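Local coordinates for protein congerin-1 (Conger myriaster, PDB 1C1L) that binds beta-galactosides such as lactose as a homodimeric galectin, although its physiological role is not yet known, at residues 29-34 and 86-91. Numbering follows the deposited sequence.
Sequences QRFSVN and QYFEIT. With GAL (beta-D-galactopyranose), chain B.
Phe31 and Phe88 meet ring to ring in the buried core, where the strand that carries 29-34 faces the strand that carries 86-91 from the other sheet of the galectin beta-sandwich. The two residues point at each other from the facing sheets. CE2 of Phe31 lies 3.8 Å from CZ of Phe88, and CZ of Phe31 sits 4.0 Å above the plane of the Phe88 ring, over its centre. With the centroids 4.9 Å apart, the planes are inclined at 43°, about midway between a parallel stack and a T-shape. Both rings stand over their own backbones, CG set between the N and the carbonyl carbon (chi1 80° in Phe31, 68° in Phe88). Leu82, Ile24 and Leu125 pack against both.

The second apolar contact is aliphatic: CG2 of Val33 touches CD1 of Ile90 at 4.0 Å as the two side chains pass alongside, running opposite ways. Ile90 reaches across with its longer branch, CG1 being anti to the carbonyl carbon and the chain extended out to CD1.

Polar chemistry lies on the other face of strand 30-35. Arg30 holds the galactose by a forked grip: NH1 donates to O3 of the sugar at 3.0 Å and to its O4 at 2.9 Å, while NH2 reaches the same O3 at 3.0 Å. A salt bridge from Arg30 to Asp47 and a cation-pi contact with Tyr52 help to fix the guanidinium. Further along, Asn34 ND2 donates to Ser32 OG, and Asn34 OD1 is bonded to ND1 of His45, whose NE2 is hydrogen-bonded to the galactose; Asn34 is thus a second-shell residue that probably helps to orient His45.

Strand 30-35 thus has two chemically distinct faces: Phe31 and Val33 meet the other strand through apolar contacts, with no hydrogen bond between the segments, whereas Arg30 presents directional N-H donors to the sugar.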
loop_
_atom_site.group_PDB
_atom_site.type_symbol
_atom_site.label_atom_id
_atom_site.label_comp_id
_atom_site.label_asym_id
_atom_site.label_seq_id
_atom_site.Cartn_x
_atom_site.Cartn_y
_atom_site.Cartn_z
ATOM N N GLN A 29 -6.449 4.357 -23.169
ATOM C CA GLN A 29 -6.410 3.196 -24.046
ATOM C C GLN A 29 -6.750 1.996 -23.183
ATOM O O GLN A 29 -7.729 1.298 -23.444
ATOM C CB GLN A 29 -5.034 3.046 -24.636
ATOM C CG GLN A 29 -4.811 3.943 -25.824
ATOM C CD GLN A 29 -3.501 3.625 -26.517
ATOM O OE1 GLN A 29 -2.417 3.756 -25.956
ATOM N NE2 GLN A 29 -3.537 3.162 -27.748
ATOM N N ARG A 30 -5.964 1.766 -22.117
ATOM C CA ARG A 30 -6.156 0.615 -21.254
ATOM C C ARG A 30 -5.320 0.762 -20.002
ATOM O O ARG A 30 -4.404 1.587 -19.992
ATOM C CB ARG A 30 -5.712 -0.678 -21.951
ATOM C CG ARG A 30 -4.230 -0.690 -22.361
ATOM C CD ARG A 30 -4.008 -1.965 -23.140
ATOM N NE ARG A 30 -2.646 -2.078 -23.631
ATOM C CZ ARG A 30 -1.894 -3.167 -23.467
ATOM N NH1 ARG A 30 -2.329 -4.251 -22.827
ATOM N NH2 ARG A 30 -0.660 -3.167 -23.955
ATOM N N PHE A 31 -5.644 0.010 -18.956
ATOM C CA PHE A 31 -4.760 -0.055 -17.802
ATOM C C PHE A 31 -4.893 -1.441 -17.171
ATOM O O PHE A 31 -5.935 -2.102 -17.285
ATOM C CB PHE A 31 -5.102 1.027 -16.745
ATOM C CG PHE A 31 -6.273 0.714 -15.833
ATOM C CD1 PHE A 31 -7.576 0.920 -16.285
ATOM C CD2 PHE A 31 -6.036 0.168 -14.564
ATOM C CE1 PHE A 31 -8.645 0.573 -15.464
ATOM C CE2 PHE A 31 -7.115 -0.173 -13.756
ATOM C CZ PHE A 31 -8.418 0.025 -14.202
ATOM N N SER A 32 -3.835 -1.913 -16.519
ATOM C CA SER A 32 -3.876 -3.197 -15.860
ATOM C C SER A 32 -3.438 -3.180 -14.409
ATOM O O SER A 32 -2.658 -2.339 -13.966
ATOM C CB SER A 32 -3.004 -4.185 -16.609
ATOM O OG SER A 32 -1.689 -3.673 -16.811
ATOM N N VAL A 33 -4.000 -4.151 -13.710
ATOM C CA VAL A 33 -3.610 -4.459 -12.342
ATOM C C VAL A 33 -2.824 -5.748 -12.507
ATOM O O VAL A 33 -3.283 -6.709 -13.140
ATOM C CB VAL A 33 -4.826 -4.733 -11.436
ATOM C CG1 VAL A 33 -4.355 -5.128 -10.050
ATOM C CG2 VAL A 33 -5.695 -3.483 -11.358
ATOM N N ASN A 34 -1.611 -5.755 -11.957
ATOM C CA ASN A 34 -0.709 -6.882 -12.079
ATOM C C ASN A 34 -0.255 -7.371 -10.714
ATOM O O ASN A 34 0.266 -6.566 -9.943
ATOM C CB ASN A 34 0.534 -6.477 -12.858
ATOM C CG ASN A 34 0.164 -5.850 -14.183
ATOM O OD1 ASN A 34 -0.118 -6.539 -15.167
ATOM N ND2 ASN A 34 0.077 -4.527 -14.249
ATOM N N GLN A 86 -12.698 8.089 -14.048
ATOM C CA GLN A 86 -13.363 7.764 -12.797
ATOM C C GLN A 86 -12.429 7.132 -11.778
ATOM O O GLN A 86 -11.409 6.541 -12.082
ATOM C CB GLN A 86 -14.558 6.783 -13.033
ATOM C CG GLN A 86 -14.214 5.272 -13.129
ATOM C CD GLN A 86 -15.295 4.210 -12.930
ATOM O OE1 GLN A 86 -16.133 3.981 -13.791
ATOM N NE2 GLN A 86 -15.372 3.445 -11.854
ATOM N N TYR A 87 -12.921 7.193 -10.530
ATOM C CA TYR A 87 -12.284 6.496 -9.435
ATOM C C TYR A 87 -12.685 5.021 -9.582
ATOM O O TYR A 87 -13.832 4.739 -9.936
ATOM C CB TYR A 87 -12.837 7.032 -8.095
ATOM C CG TYR A 87 -12.284 6.252 -6.911
ATOM C CD1 TYR A 87 -10.962 6.448 -6.530
ATOM C CD2 TYR A 87 -13.084 5.313 -6.252
ATOM C CE1 TYR A 87 -10.424 5.701 -5.492
ATOM C CE2 TYR A 87 -12.546 4.564 -5.209
ATOM C CZ TYR A 87 -11.217 4.770 -4.843
ATOM O OH TYR A 87 -10.656 4.058 -3.807
ATOM N N PHE A 88 -11.818 4.037 -9.331
ATOM C CA PHE A 88 -12.183 2.631 -9.384
ATOM C C PHE A 88 -11.611 1.957 -8.141
ATOM O O PHE A 88 -10.657 2.452 -7.529
ATOM C CB PHE A 88 -11.594 1.928 -10.641
ATOM C CG PHE A 88 -10.075 1.795 -10.627
ATOM C CD1 PHE A 88 -9.286 2.859 -11.071
ATOM C CD2 PHE A 88 -9.468 0.640 -10.103
ATOM C CE1 PHE A 88 -7.899 2.774 -10.980
ATOM C CE2 PHE A 88 -8.083 0.566 -10.013
ATOM C CZ PHE A 88 -7.296 1.634 -10.448
ATOM N N GLU A 89 -12.190 0.815 -7.796
ATOM C CA GLU A 89 -11.649 -0.082 -6.785
ATOM C C GLU A 89 -11.875 -1.492 -7.289
ATOM O O GLU A 89 -12.960 -1.811 -7.820
ATOM C CB GLU A 89 -12.348 -0.043 -5.448
ATOM C CG GLU A 89 -11.859 1.105 -4.607
ATOM C CD GLU A 89 -12.544 1.301 -3.263
ATOM O OE1 GLU A 89 -13.326 0.455 -2.831
ATOM O OE2 GLU A 89 -12.289 2.319 -2.633
ATOM N N ILE A 90 -10.855 -2.317 -7.163
ATOM C CA ILE A 90 -10.943 -3.718 -7.511
ATOM C C ILE A 90 -10.371 -4.492 -6.324
ATOM O O ILE A 90 -9.275 -4.185 -5.843
ATOM C CB ILE A 90 -10.134 -3.989 -8.807
ATOM C CG1 ILE A 90 -10.700 -3.211 -9.990
ATOM C CG2 ILE A 90 -10.181 -5.489 -9.079
ATOM C CD1 ILE A 90 -9.704 -3.186 -11.165
ATOM N N THR A 91 -11.099 -5.482 -5.832
ATOM C CA THR A 91 -10.638 -6.338 -4.752
ATOM C C THR A 91 -10.315 -7.719 -5.297
ATOM O O THR A 91 -11.102 -8.351 -6.014
ATOM C CB THR A 91 -11.705 -6.487 -3.664
ATOM O OG1 THR A 91 -11.983 -5.174 -3.212
ATOM C CG2 THR A 91 -11.266 -7.403 -2.511
HETATM C C1 GAL B . -1.156 -8.446 -25.234
HETATM C C2 GAL B . -0.693 -7.066 -24.768
HETATM C C3 GAL B . -0.068 -7.149 -23.374
HETATM C C4 GAL B . -1.012 -7.874 -22.396
HETATM C C5 GAL B . -1.465 -9.199 -22.994
HETATM C C6 GAL B . -2.475 -9.908 -22.117
HETATM O O2 GAL B . 0.267 -6.565 -25.691
HETATM O O3 GAL B . 0.200 -5.835 -22.914
HETATM O O4 GAL B . -2.131 -7.039 -22.142
HETATM O O5 GAL B . -2.070 -8.997 -24.294
HETATM O O6 GAL B . -2.827 -11.152 -22.670
#